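Digeranylgeranylglycerophospholipid reductase (Sulfolobus acidocaldarius, PDB 4OPC) reduces the double bonds of the geranylgeranyl chains of archaeal membrane lipid precursors, using a bound FAD. Local coordinates at residues A55-L60 against P100-R105; M62-G67 against E93-N98; T211-Y216 against H243-K248. All coordinates share one frame; numbering follows the deposited sequence.

Interaction 1 (A55-L60 against P100-R105). With PGT ((1S)-2-{[{[(2R)-2,3-dihydroxypropyl]oxy}(hydroxy)phosphoryl]oxy}-1-[(palmitoyloxy)methyl]ethyl stearate), chain C.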
loop_
_atom_site.group_PDB
_atom_site.type_symbol
_atom_site.label_atom_id
_atom_site.label_comp_id
_atom_site.label_asym_id
_atom_site.label_seq_id
_atom_site.Cartn_x
_atom_site.Cartn_y
_atom_site.Cartn_z
ATOM N N ALA A 55 5.040 -6.055 -13.364
ATOM C CA ALA A 55 4.510 -7.381 -13.058
ATOM C C ALA A 55 3.058 -7.350 -12.585
ATOM O O ALA A 55 2.302 -8.263 -12.872
ATOM C CB ALA A 55 5.392 -8.089 -12.034
ATOM N N HIS A 56 2.670 -6.304 -11.863
ATOM C CA HIS A 56 1.294 -6.213 -11.379
ATOM C C HIS A 56 0.307 -6.097 -12.527
ATOM O O HIS A 56 -0.747 -6.731 -12.522
ATOM C CB HIS A 56 1.128 -5.042 -10.413
ATOM C CG HIS A 56 1.778 -5.267 -9.087
ATOM N ND1 HIS A 56 1.422 -6.306 -8.255
ATOM C CD2 HIS A 56 2.761 -4.591 -8.447
ATOM C CE1 HIS A 56 2.155 -6.258 -7.158
ATOM N NE2 HIS A 56 2.971 -5.225 -7.248
ATOM N N PHE A 57 0.649 -5.290 -13.523
ATOM C CA PHE A 57 -0.215 -5.148 -14.676
ATOM C C PHE A 57 -0.239 -6.464 -15.442
ATOM O O PHE A 57 -1.289 -6.887 -15.915
ATOM C CB PHE A 57 0.250 -3.991 -15.566
ATOM C CG PHE A 57 0.254 -2.667 -14.862
ATOM C CD1 PHE A 57 1.366 -2.261 -14.137
ATOM C CD2 PHE A 57 -0.855 -1.841 -14.896
ATOM C CE1 PHE A 57 1.379 -1.059 -13.476
ATOM C CE2 PHE A 57 -0.851 -0.634 -14.223
ATOM C CZ PHE A 57 0.271 -0.239 -13.517
ATOM N N ASP A 58 0.914 -7.123 -15.531
ATOM C CA ASP A 58 1.019 -8.379 -16.274
ATOM C C ASP A 58 0.236 -9.528 -15.640
ATOM O O ASP A 58 -0.269 -10.405 -16.342
ATOM C CB ASP A 58 2.485 -8.783 -16.447
ATOM C CG ASP A 58 3.222 -7.897 -17.435
ATOM O OD1 ASP A 58 2.556 -7.273 -18.287
ATOM O OD2 ASP A 58 4.466 -7.835 -17.364
ATOM N N LYS A 59 0.148 -9.539 -14.315
ATOM C CA LYS A 59 -0.535 -10.626 -13.616
ATOM C C LYS A 59 -2.060 -10.417 -13.498
ATOM O O LYS A 59 -2.821 -11.378 -13.453
ATOM C CB LYS A 59 0.095 -10.833 -12.234
ATOM C CG LYS A 59 -0.412 -12.048 -11.470
ATOM C CD LYS A 59 0.521 -12.410 -10.318
ATOM C CE LYS A 59 0.020 -13.626 -9.551
ATOM N NZ LYS A 59 0.982 -14.061 -8.496
ATOM N N LEU A 60 -2.508 -9.165 -13.482
ATOM C CA LEU A 60 -3.897 -8.870 -13.149
ATOM C C LEU A 60 -4.758 -8.526 -14.344
ATOM O O LEU A 60 -5.981 -8.421 -14.225
ATOM C CB LEU A 60 -3.959 -7.714 -12.160
ATOM C CG LEU A 60 -3.226 -7.940 -10.845
ATOM C CD1 LEU A 60 -3.181 -6.661 -10.048
ATOM C CD2 LEU A 60 -3.877 -9.063 -10.038
ATOM N N PRO A 100 -2.965 10.317 -11.846
ATOM C CA PRO A 100 -4.336 10.736 -12.159
ATOM C C PRO A 100 -4.745 10.375 -13.589
ATOM O O PRO A 100 -5.873 9.926 -13.798
ATOM C CB PRO A 100 -4.293 12.257 -12.001
ATOM C CG PRO A 100 -3.114 12.545 -11.138
ATOM C CD PRO A 100 -2.142 11.424 -11.320
ATOM N N LEU A 101 -3.858 10.562 -14.563
ATOM C CA LEU A 101 -4.224 10.273 -15.949
ATOM C C LEU A 101 -4.533 8.791 -16.151
ATOM O O LEU A 101 -5.535 8.436 -16.771
ATOM C CB LEU A 101 -3.121 10.727 -16.902
ATOM C CG LEU A 101 -3.530 10.953 -18.351
ATOM C CD1 LEU A 101 -4.425 12.178 -18.445
ATOM C CD2 LEU A 101 -2.291 11.118 -19.195
ATOM N N TYR A 102 -3.682 7.917 -15.629
ATOM C CA TYR A 102 -3.936 6.490 -15.746
ATOM C C TYR A 102 -5.195 6.064 -14.989
ATOM O O TYR A 102 -6.044 5.351 -15.539
ATOM C CB TYR A 102 -2.737 5.678 -15.242
ATOM C CG TYR A 102 -3.018 4.197 -15.287
ATOM C CD1 TYR A 102 -2.977 3.500 -16.488
ATOM C CD2 TYR A 102 -3.369 3.504 -14.132
ATOM C CE1 TYR A 102 -3.266 2.150 -16.539
ATOM C CE2 TYR A 102 -3.652 2.155 -14.171
ATOM C CZ TYR A 102 -3.599 1.478 -15.373
ATOM O OH TYR A 102 -3.898 0.131 -15.419
ATOM N N ASN A 103 -5.305 6.498 -13.738
ATOM C CA ASN A 103 -6.453 6.193 -12.889
ATOM C C ASN A 103 -7.760 6.625 -13.567
ATOM O O ASN A 103 -8.744 5.868 -13.584
ATOM C CB ASN A 103 -6.245 6.925 -11.553
ATOM C CG ASN A 103 -7.064 6.369 -10.405
ATOM O OD1 ASN A 103 -6.630 6.458 -9.256
ATOM N ND2 ASN A 103 -8.250 5.837 -10.682
ATOM N N GLN A 104 -7.773 7.826 -14.134
ATOM C CA GLN A 104 -8.973 8.317 -14.802
ATOM C C GLN A 104 -9.301 7.502 -16.044
ATOM O O GLN A 104 -10.480 7.295 -16.364
ATOM C CB GLN A 104 -8.849 9.811 -15.114
ATOM C CG GLN A 104 -8.943 10.673 -13.843
ATOM C CD GLN A 104 -8.392 12.070 -14.012
ATOM O OE1 GLN A 104 -8.535 12.692 -15.070
ATOM N NE2 GLN A 104 -7.757 12.582 -12.961
ATOM N N ARG A 105 -8.279 7.042 -16.759
ATOM C CA ARG A 105 -8.525 6.225 -17.944
ATOM C C ARG A 105 -9.131 4.876 -17.562
ATOM O O ARG A 105 -10.060 4.400 -18.221
ATOM C CB ARG A 105 -7.248 6.032 -18.768
ATOM C CG ARG A 105 -7.412 5.093 -19.969
ATOM C CD ARG A 105 -6.075 4.401 -20.238
ATOM N NE ARG A 105 -6.219 3.118 -20.903
ATOM C CZ ARG A 105 -5.226 2.254 -21.049
ATOM N NH1 ARG A 105 -4.018 2.544 -20.568
ATOM N NH2 ARG A 105 -5.436 1.101 -21.670
HETATM C C48 PGT C . 10.879 1.351 6.430
HETATM C C47 PGT C . 9.384 1.107 6.463
HETATM C C46 PGT C . 8.665 2.330 5.932
HETATM C C45 PGT C . 9.179 2.653 4.543
HETATM C C44 PGT C . 8.128 3.397 3.746
HETATM C C43 PGT C . 8.504 4.863 3.632
HETATM C C42 PGT C . 7.357 5.603 2.981
HETATM C C41 PGT C . 7.253 5.125 1.555
HETATM C C40 PGT C . 6.649 6.200 0.684
HETATM C C39 PGT C . 7.199 6.005 -0.710
HETATM C C38 PGT C . 6.882 4.611 -1.187
HETATM C C37 PGT C . 7.586 4.376 -2.502
HETATM C C36 PGT C . 7.173 3.019 -3.018
HETATM C C35 PGT C . 8.080 2.578 -4.143
HETATM C C34 PGT C . 7.593 1.241 -4.667
HETATM C C33 PGT C . 8.623 0.583 -5.559
HETATM C C32 PGT C . 7.958 -0.150 -6.708
HETATM C C31 PGT C . 7.426 -1.515 -6.300
HETATM O O31 PGT C . 6.258 -1.765 -6.529
HETATM O O2 PGT C . 8.241 -2.483 -5.661
HETATM C C2 PGT C . 8.750 -3.530 -6.467
HETATM C C1 PGT C . 7.752 -4.645 -6.701
HETATM O O3P PGT C . 6.400 -4.378 -6.382
HETATM P P PGT C . 5.717 -5.238 -5.238
HETATM O O1P PGT C . 6.771 -5.356 -4.160
HETATM O O2P PGT C . 4.469 -4.563 -4.691
HETATM O O4P PGT C . 5.310 -6.700 -5.722
HETATM C C4 PGT C . 5.799 -7.276 -6.916
HETATM C C5 PGT C . 5.349 -8.713 -7.051
HETATM O O5 PGT C . 4.616 -8.865 -8.245
HETATM C C6 PGT C . 4.491 -9.088 -5.866
HETATM O O6 PGT C . 3.138 -9.212 -6.239
HETATM C C3 PGT C . 9.926 -4.226 -5.807
HETATM O O3 PGT C . 11.055 -3.401 -5.657
HETATM C C11 PGT C . 11.789 -3.698 -4.492
HETATM O O11 PGT C . 12.019 -4.854 -4.200
HETATM C C12 PGT C . 12.281 -2.578 -3.598
HETATM C C13 PGT C . 13.404 -3.061 -2.706
HETATM C C14 PGT C . 13.850 -1.921 -1.814
HETATM C C15 PGT C . 13.198 -2.035 -0.452
HETATM C C16 PGT C . 13.750 -0.979 0.482
HETATM C C17 PGT C . 14.183 -1.646 1.770
HETATM C C18 PGT C . 15.021 -0.699 2.603
HETATM C C19 PGT C . 15.693 -1.465 3.724
HETATM C C20 PGT C . 16.792 -2.360 3.183
HETATM C C21 PGT C . 18.111 -1.999 3.836
HETATM C C22 PGT C . 18.988 -3.225 3.973
HETATM C C23 PGT C . 19.959 -3.003 5.114
HETATM C C24 PGT C . 20.660 -4.296 5.464
HETATM C C25 PGT C . 20.504 -4.578 6.943
HETATM C C26 PGT C . 19.931 -5.965 7.140
#
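F57 and Y102 meet as an offset edge-to-face aromatic pair, the one place where helix 54-60 touches this part of helix 99-112 in the FAD-containing, Rossmann-type reductase. The backbones stay well apart, with 12.3 Å from F57 CA to Y102 CA, and the gap is filled by the two side chains, whose rings meet midway. F57 turns its edge to the face of Y102, with centroids 5.7 Å apart and planes at 83°. Y102 gets there with CG anti to its own backbone N (chi1 177°), which carries the ring away from its helix toward F57. Both residues are buried, and M306 of helix 302-322 also packs on F57. The other flank of the short helix is different: D58 and K59 are exposed there and make no contact with 100-105. H56 belongs to the lipid pocket and is seen to bind the archaeal phospholipid product. Here its NE2 donates to O2P, a phosphate oxygen of the bound phospholipid PGT, 3.0 Å away at an N-H...O angle of 160°, with the oxygen in the ring plane, while PGT O5 lies over one ring face. A leucine at this position would probably leave O2P without this donor and the head group less firmly fixed, although Y341 and H298 also bond the lipid. F57 CE2 comes within 3.4 Å of Y102 OH, the same hydroxyl that hydrogen-bonds to P63 O.

Interaction 2 (M62-G67 against E93-N98)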
loop_
_atom_site.group_PDB
_atom_site.type_symbol
_atom_site.label_atom_id
_atom_site.label_comp_id
_atom_site.label_asym_id
_atom_site.label_seq_id
_atom_site.Cartn_x
_atom_site.Cartn_y
_atom_site.Cartn_z
ATOM N N MET A 62 -4.679 -5.682 -15.862
ATOM C CA MET A 62 -5.041 -4.275 -15.819
ATOM C C MET A 62 -4.452 -3.583 -17.036
ATOM O O MET A 62 -3.356 -3.941 -17.489
ATOM C CB MET A 62 -4.547 -3.616 -14.534
ATOM C CG MET A 62 -5.356 -3.995 -13.300
ATOM S SD MET A 62 -6.998 -3.254 -13.241
ATOM C CE MET A 62 -6.582 -1.525 -12.977
ATOM N N PRO A 63 -5.190 -2.599 -17.577
ATOM C CA PRO A 63 -4.762 -1.843 -18.752
ATOM C C PRO A 63 -3.334 -1.346 -18.613
ATOM O O PRO A 63 -2.939 -0.805 -17.585
ATOM C CB PRO A 63 -5.740 -0.666 -18.771
ATOM C CG PRO A 63 -6.971 -1.208 -18.176
ATOM C CD PRO A 63 -6.509 -2.155 -17.099
ATOM N N TYR A 64 -2.567 -1.528 -19.673
ATOM C CA TYR A 64 -1.193 -1.078 -19.714
ATOM C C TYR A 64 -1.148 0.442 -19.858
ATOM O O TYR A 64 -1.840 1.002 -20.705
ATOM C CB TYR A 64 -0.527 -1.728 -20.919
ATOM C CG TYR A 64 0.916 -2.101 -20.733
ATOM C CD1 TYR A 64 1.309 -2.980 -19.732
ATOM C CD2 TYR A 64 1.883 -1.603 -21.587
ATOM C CE1 TYR A 64 2.632 -3.331 -19.581
ATOM C CE2 TYR A 64 3.194 -1.944 -21.443
ATOM C CZ TYR A 64 3.569 -2.808 -20.445
ATOM O OH TYR A 64 4.895 -3.132 -20.321
ATOM N N PRO A 65 -0.336 1.115 -19.029
ATOM C CA PRO A 65 -0.142 2.568 -19.110
ATOM C C PRO A 65 0.424 2.959 -20.475
ATOM O O PRO A 65 1.313 2.268 -20.975
ATOM C CB PRO A 65 0.907 2.837 -18.032
ATOM C CG PRO A 65 0.809 1.673 -17.102
ATOM C CD PRO A 65 0.463 0.509 -17.950
ATOM N N LYS A 66 -0.078 4.040 -21.066
ATOM C CA LYS A 66 0.380 4.464 -22.390
ATOM C C LYS A 66 0.284 5.975 -22.580
ATOM O O LYS A 66 -0.479 6.645 -21.895
ATOM C CB LYS A 66 -0.436 3.757 -23.471
ATOM C CG LYS A 66 -1.927 3.991 -23.345
ATOM C CD LYS A 66 -2.697 3.438 -24.533
ATOM C CE LYS A 66 -4.194 3.653 -24.357
ATOM N NZ LYS A 66 -4.521 5.063 -23.991
ATOM N N GLY A 67 1.049 6.509 -23.530
ATOM C CA GLY A 67 0.990 7.928 -23.833
ATOM C C GLY A 67 1.438 8.810 -22.686
ATOM O O GLY A 67 2.440 8.523 -22.038
ATOM N N GLU A 93 11.495 -4.429 -13.830
ATOM C CA GLU A 93 10.798 -3.524 -14.732
ATOM C C GLU A 93 9.569 -2.885 -14.099
ATOM O O GLU A 93 8.780 -3.547 -13.421
ATOM C CB GLU A 93 10.442 -4.239 -16.040
ATOM C CG GLU A 93 11.682 -4.636 -16.839
ATOM C CD GLU A 93 11.375 -5.249 -18.194
ATOM O OE1 GLU A 93 10.186 -5.449 -18.519
ATOM O OE2 GLU A 93 12.337 -5.532 -18.937
ATOM N N GLY A 94 9.421 -1.585 -14.307
ATOM C CA GLY A 94 8.267 -0.876 -13.790
ATOM C C GLY A 94 8.004 0.422 -14.519
ATOM O O GLY A 94 8.645 0.745 -15.528
ATOM N N PHE A 95 7.043 1.174 -14.007
ATOM C CA PHE A 95 6.600 2.384 -14.667
ATOM C C PHE A 95 6.602 3.527 -13.681
ATOM O O PHE A 95 6.213 3.352 -12.523
ATOM C CB PHE A 95 5.168 2.223 -15.181
ATOM C CG PHE A 95 4.966 1.058 -16.108
ATOM C CD1 PHE A 95 5.688 0.951 -17.276
ATOM C CD2 PHE A 95 4.019 0.091 -15.816
ATOM C CE1 PHE A 95 5.483 -0.114 -18.135
ATOM C CE2 PHE A 95 3.812 -0.974 -16.664
ATOM C CZ PHE A 95 4.545 -1.077 -17.826
ATOM N N GLU A 96 7.055 4.691 -14.131
ATOM C CA GLU A 96 6.770 5.930 -13.434
ATOM C C GLU A 96 5.566 6.538 -14.145
ATOM O O GLU A 96 5.663 6.959 -15.305
ATOM C CB GLU A 96 7.980 6.872 -13.470
ATOM C CG GLU A 96 8.692 6.982 -12.135
ATOM C CD GLU A 96 7.811 7.560 -11.061
ATOM O OE1 GLU A 96 7.994 7.173 -9.891
ATOM O OE2 GLU A 96 6.946 8.402 -11.373
ATOM N N LEU A 97 4.431 6.548 -13.450
ATOM C CA LEU A 97 3.149 6.895 -14.062
ATOM C C LEU A 97 2.734 8.327 -13.813
ATOM O O LEU A 97 3.127 8.941 -12.821
ATOM C CB LEU A 97 2.046 6.006 -13.475
ATOM C CG LEU A 97 2.217 4.499 -13.600
ATOM C CD1 LEU A 97 1.104 3.764 -12.878
ATOM C CD2 LEU A 97 2.226 4.128 -15.056
ATOM N N ASN A 98 1.910 8.846 -14.718
ATOM C CA ASN A 98 1.034 9.963 -14.399
ATOM C C ASN A 98 -0.196 9.326 -13.757
ATOM O O ASN A 98 -1.081 8.831 -14.460
ATOM C CB ASN A 98 0.662 10.732 -15.670
ATOM C CG ASN A 98 -0.207 11.949 -15.396
ATOM O OD1 ASN A 98 -0.950 12.004 -14.416
ATOM N ND2 ASN A 98 -0.134 12.930 -16.290
#
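F95 reaches from strand 87-97 into the loop 62-67, and its ring meets both Y64 and P65. From CB the side chain leaves with CG anti to the carbonyl carbon (chi1 -56°), which swings the ring toward the loop, its CD2-CE2 flank nearest the obliquely approaching proline. CD2 lies 3.8 Å from P65 CG. One atom further, CE2 lies 3.9 Å from both P65 CD and Y64 CE1. At the tip, CZ points at the Y64 ring in an edge-to-face pair, centroids 5.0 Å apart and planes at 89°, and has Y64 OH close by, in the F95 ring plane. Y64 was modelled in two conformers, so this half of the contact describes one of them and deserves caution. P65 also meets L97, whose CD2 touches both P65 CB and P65 CG at 3.5 Å, the latter tighter than usual van der Waals contact. The buried apolar join, with Y64 at its exposed margin, packs the loop after helix 54-60 onto strand 87-97 of the large mixed sheet. F95 also pairs edge-to-face with F57 and rests on L70 and K73 of strand 70-80; L97 touches FAD-binding F16 of helix 16-25, and N98 OD1 caps helix 99-112 at L101 N.

Interaction 3 (T211-Y216 against H243-K248). With PGT ((1S)-2-{[{[(2R)-2,3-dihydroxypropyl]oxy}(hydroxy)phosphoryl]oxy}-1-[(palmitoyloxy)methyl]ethyl stearate), chain C.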
loop_
_atom_site.group_PDB
_atom_site.type_symbol
_atom_site.label_atom_id
_atom_site.label_comp_id
_atom_site.label_asym_id
_atom_site.label_seq_id
_atom_site.Cartn_x
_atom_site.Cartn_y
_atom_site.Cartn_z
ATOM N N THR A 211 17.713 11.671 8.612
ATOM C CA THR A 211 17.008 12.572 7.704
ATOM C C THR A 211 15.610 12.077 7.317
ATOM O O THR A 211 14.807 12.849 6.799
ATOM C CB THR A 211 17.822 12.799 6.428
ATOM O OG1 THR A 211 17.920 11.559 5.728
ATOM C CG2 THR A 211 19.228 13.308 6.765
ATOM N N SER A 212 15.333 10.797 7.562
ATOM C CA SER A 212 14.017 10.209 7.289
ATOM C C SER A 212 13.759 9.067 8.272
ATOM O O SER A 212 13.640 7.908 7.874
ATOM C CB SER A 212 13.937 9.699 5.845
ATOM O OG SER A 212 15.101 8.966 5.479
ATOM N N PRO A 213 13.681 9.392 9.567
ATOM C CA PRO A 213 13.570 8.324 10.569
ATOM C C PRO A 213 12.372 7.406 10.357
ATOM O O PRO A 213 11.223 7.852 10.275
ATOM C CB PRO A 213 13.425 9.091 11.889
ATOM C CG PRO A 213 12.967 10.453 11.498
ATOM C CD PRO A 213 13.634 10.727 10.187
ATOM N N GLY A 214 12.656 6.116 10.237
ATOM C CA GLY A 214 11.605 5.133 10.092
ATOM C C GLY A 214 11.061 4.981 8.689
ATOM O O GLY A 214 10.122 4.220 8.473
ATOM N N GLY A 215 11.637 5.710 7.737
ATOM C CA GLY A 215 11.242 5.596 6.340
ATOM C C GLY A 215 12.468 5.695 5.460
ATOM O O GLY A 215 13.463 5.002 5.681
ATOM N N TYR A 216 12.392 6.543 4.453
ATOM C CA TYR A 216 13.516 6.803 3.574
ATOM C C TYR A 216 13.231 8.015 2.709
ATOM O O TYR A 216 12.091 8.478 2.628
ATOM C CB TYR A 216 13.871 5.587 2.713
ATOM C CG TYR A 216 12.800 4.999 1.810
ATOM C CD1 TYR A 216 12.434 5.626 0.618
ATOM C CD2 TYR A 216 12.215 3.764 2.097
ATOM C CE1 TYR A 216 11.494 5.063 -0.243
ATOM C CE2 TYR A 216 11.272 3.195 1.237
ATOM C CZ TYR A 216 10.925 3.848 0.072
ATOM O OH TYR A 216 10.010 3.299 -0.801
ATOM N N HIS A 243 7.391 18.483 6.568
ATOM C CA HIS A 243 7.709 19.600 5.680
ATOM C C HIS A 243 9.053 20.198 6.064
ATOM O O HIS A 243 9.790 20.684 5.210
ATOM C CB HIS A 243 6.630 20.685 5.748
ATOM C CG HIS A 243 5.306 20.260 5.193
ATOM N ND1 HIS A 243 4.108 20.790 5.631
ATOM C CD2 HIS A 243 4.988 19.354 4.238
ATOM C CE1 HIS A 243 3.113 20.232 4.963
ATOM N NE2 HIS A 243 3.620 19.353 4.116
ATOM N N GLU A 244 9.375 20.166 7.351
ATOM C CA GLU A 244 10.632 20.733 7.817
ATOM C C GLU A 244 11.799 19.795 7.513
ATOM O O GLU A 244 12.874 20.253 7.146
ATOM C CB GLU A 244 10.559 21.115 9.298
ATOM C CG GLU A 244 9.677 22.338 9.575
ATOM C CD GLU A 244 10.168 23.609 8.881
ATOM O OE1 GLU A 244 11.398 23.851 8.846
ATOM O OE2 GLU A 244 9.320 24.370 8.365
ATOM N N TYR A 245 11.589 18.487 7.643
ATOM C CA TYR A 245 12.613 17.529 7.210
ATOM C C TYR A 245 12.906 17.720 5.731
ATOM O O TYR A 245 14.064 17.735 5.313
ATOM C CB TYR A 245 12.151 16.083 7.407
ATOM C CG TYR A 245 12.329 15.521 8.797
ATOM C CD1 TYR A 245 13.499 14.865 9.158
ATOM C CD2 TYR A 245 11.313 15.620 9.740
ATOM C CE1 TYR A 245 13.665 14.337 10.433
ATOM C CE2 TYR A 245 11.463 15.092 11.009
ATOM C CZ TYR A 245 12.640 14.453 11.350
ATOM O OH TYR A 245 12.790 13.935 12.615
ATOM N N TYR A 246 11.847 17.846 4.937
ATOM C CA TYR A 246 12.002 18.006 3.494
ATOM C C TYR A 246 12.824 19.244 3.151
ATOM O O TYR A 246 13.785 19.165 2.386
ATOM C CB TYR A 246 10.640 18.059 2.788
ATOM C CG TYR A 246 10.749 18.151 1.279
ATOM C CD1 TYR A 246 10.819 16.999 0.491
ATOM C CD2 TYR A 246 10.782 19.386 0.641
ATOM C CE1 TYR A 246 10.912 17.086 -0.899
ATOM C CE2 TYR A 246 10.880 19.489 -0.740
ATOM C CZ TYR A 246 10.944 18.337 -1.504
ATOM O OH TYR A 246 11.054 18.454 -2.873
ATOM N N LYS A 247 12.461 20.391 3.718
ATOM C CA LYS A 247 13.195 21.619 3.460
ATOM C C LYS A 247 14.658 21.522 3.884
ATOM O O LYS A 247 15.552 22.019 3.195
ATOM C CB LYS A 247 12.519 22.779 4.181
ATOM C CG LYS A 247 11.202 23.215 3.559
ATOM C CD LYS A 247 10.433 24.137 4.495
ATOM C CE LYS A 247 11.319 25.252 5.032
ATOM N NZ LYS A 247 10.599 26.082 6.041
ATOM N N LYS A 248 14.903 20.875 5.014
ATOM C CA LYS A 248 16.248 20.833 5.574
ATOM C C LYS A 248 17.193 19.954 4.754
ATOM O O LYS A 248 18.356 20.313 4.551
ATOM C CB LYS A 248 16.208 20.347 7.025
ATOM C CG LYS A 248 17.550 20.400 7.738
ATOM C CD LYS A 248 17.412 19.998 9.200
ATOM C CE LYS A 248 18.727 20.153 9.949
ATOM N NZ LYS A 248 19.195 21.566 9.967
HETATM C C48 PGT C . 10.879 1.351 6.430
HETATM C C47 PGT C . 9.384 1.107 6.463
HETATM C C46 PGT C . 8.665 2.330 5.932
HETATM C C45 PGT C . 9.179 2.653 4.543
HETATM C C44 PGT C . 8.128 3.397 3.746
HETATM C C43 PGT C . 8.504 4.863 3.632
HETATM C C42 PGT C . 7.357 5.603 2.981
HETATM C C41 PGT C . 7.253 5.125 1.555
HETATM C C40 PGT C . 6.649 6.200 0.684
HETATM C C39 PGT C . 7.199 6.005 -0.710
HETATM C C38 PGT C . 6.882 4.611 -1.187
HETATM C C37 PGT C . 7.586 4.376 -2.502
HETATM C C36 PGT C . 7.173 3.019 -3.018
HETATM C C35 PGT C . 8.080 2.578 -4.143
HETATM C C34 PGT C . 7.593 1.241 -4.667
HETATM C C33 PGT C . 8.623 0.583 -5.559
HETATM C C32 PGT C . 7.958 -0.150 -6.708
HETATM C C31 PGT C . 7.426 -1.515 -6.300
HETATM O O31 PGT C . 6.258 -1.765 -6.529
HETATM O O2 PGT C . 8.241 -2.483 -5.661
HETATM C C2 PGT C . 8.750 -3.530 -6.467
HETATM C C1 PGT C . 7.752 -4.645 -6.701
HETATM O O3P PGT C . 6.400 -4.378 -6.382
HETATM P P PGT C . 5.717 -5.238 -5.238
HETATM O O1P PGT C . 6.771 -5.356 -4.160
HETATM O O2P PGT C . 4.469 -4.563 -4.691
HETATM O O4P PGT C . 5.310 -6.700 -5.722
HETATM C C4 PGT C . 5.799 -7.276 -6.916
HETATM C C5 PGT C . 5.349 -8.713 -7.051
HETATM O O5 PGT C . 4.616 -8.865 -8.245
HETATM C C6 PGT C . 4.491 -9.088 -5.866
HETATM O O6 PGT C . 3.138 -9.212 -6.239
HETATM C C3 PGT C . 9.926 -4.226 -5.807
HETATM O O3 PGT C . 11.055 -3.401 -5.657
HETATM C C11 PGT C . 11.789 -3.698 -4.492
HETATM O O11 PGT C . 12.019 -4.854 -4.200
HETATM C C12 PGT C . 12.281 -2.578 -3.598
HETATM C C13 PGT C . 13.404 -3.061 -2.706
HETATM C C14 PGT C . 13.850 -1.921 -1.814
HETATM C C15 PGT C . 13.198 -2.035 -0.452
HETATM C C16 PGT C . 13.750 -0.979 0.482
HETATM C C17 PGT C . 14.183 -1.646 1.770
HETATM C C18 PGT C . 15.021 -0.699 2.603
HETATM C C19 PGT C . 15.693 -1.465 3.724
HETATM C C20 PGT C . 16.792 -2.360 3.183
HETATM C C21 PGT C . 18.111 -1.999 3.836
HETATM C C22 PGT C . 18.988 -3.225 3.973
HETATM C C23 PGT C . 19.959 -3.003 5.114
HETATM C C24 PGT C . 20.660 -4.296 5.464
HETATM C C25 PGT C . 20.504 -4.578 6.943
HETATM C C26 PGT C . 19.931 -5.965 7.140
#
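The chain at T211 runs past helix 242-253 with T211 CA 6.6 Å from Y245 CA, then folds back in a type II beta turn from S212 to G215, closed by the G215 N to S212 O bond. The turn lies in the loop that joins strands 202-206 and 216-221, antiparallel neighbours in the large mixed sheet, within the region assigned to the geranylgeranyl reductase catalytic domain. G214 has the positive phi (82°) that such a turn places at its third position.

On the helix side one residue does the work. Y245 carries its ring out with CG anti to the carbonyl carbon (chi1 -83°), pointing it at the loop. CD1 approaches T211 O at 3.4 Å, obliquely to the ring; that oxygen's polar partner is W217 NE1. Further out, CE1 packs 3.6 Å from P213 CD, and the hydroxyl oxygen ends 3.7 Å from P213 CG. The proline and the tyrosine come from opposite directions, and P213 CG and CD meet the outer atoms CE1, CZ and OH of the phenol obliquely. Y239 touches both P213 and Y245, and L231 of strand 226-234 also packs on the tyrosine. The solvent side of the helix is polar: K247 NZ forms a salt bridge with E244, reaching the syn side of OE2, 23° out of the carboxylate plane.

The far side of the turn lines the pocket of the bound phospholipid PGT. G215 has no side chain there, and its CA passes 3.9 Å from C43 of the acyl chain. That same C43 lies over one face of Y216, offset toward the rim. The Y216 hydroxyl hydrogen-bonds to H298 O, and its oxygen lies 3.2 Å from PGT C37.

Interactions 1 and 2 are neighbours, their centres 6 Å apart, and share a corner of the fold: R105 NH1 reaches Y64 O across the boundary, and strand 87-97 leads directly into helix 99-112. Both rest on aromatic edge-to-face pairs, but interaction 1 links two helices through buried rings alone, whereas interaction 2 sets a loop on a strand, adds proline packing and opens to solvent at one margin. Interaction 3 lies some 28 to 29 Å away between centres, a largely buried loop-to-helix contact without an aromatic pair. PGT reaches both places: 55-60 meets its polar head group, 211-216 one of its acyl chains.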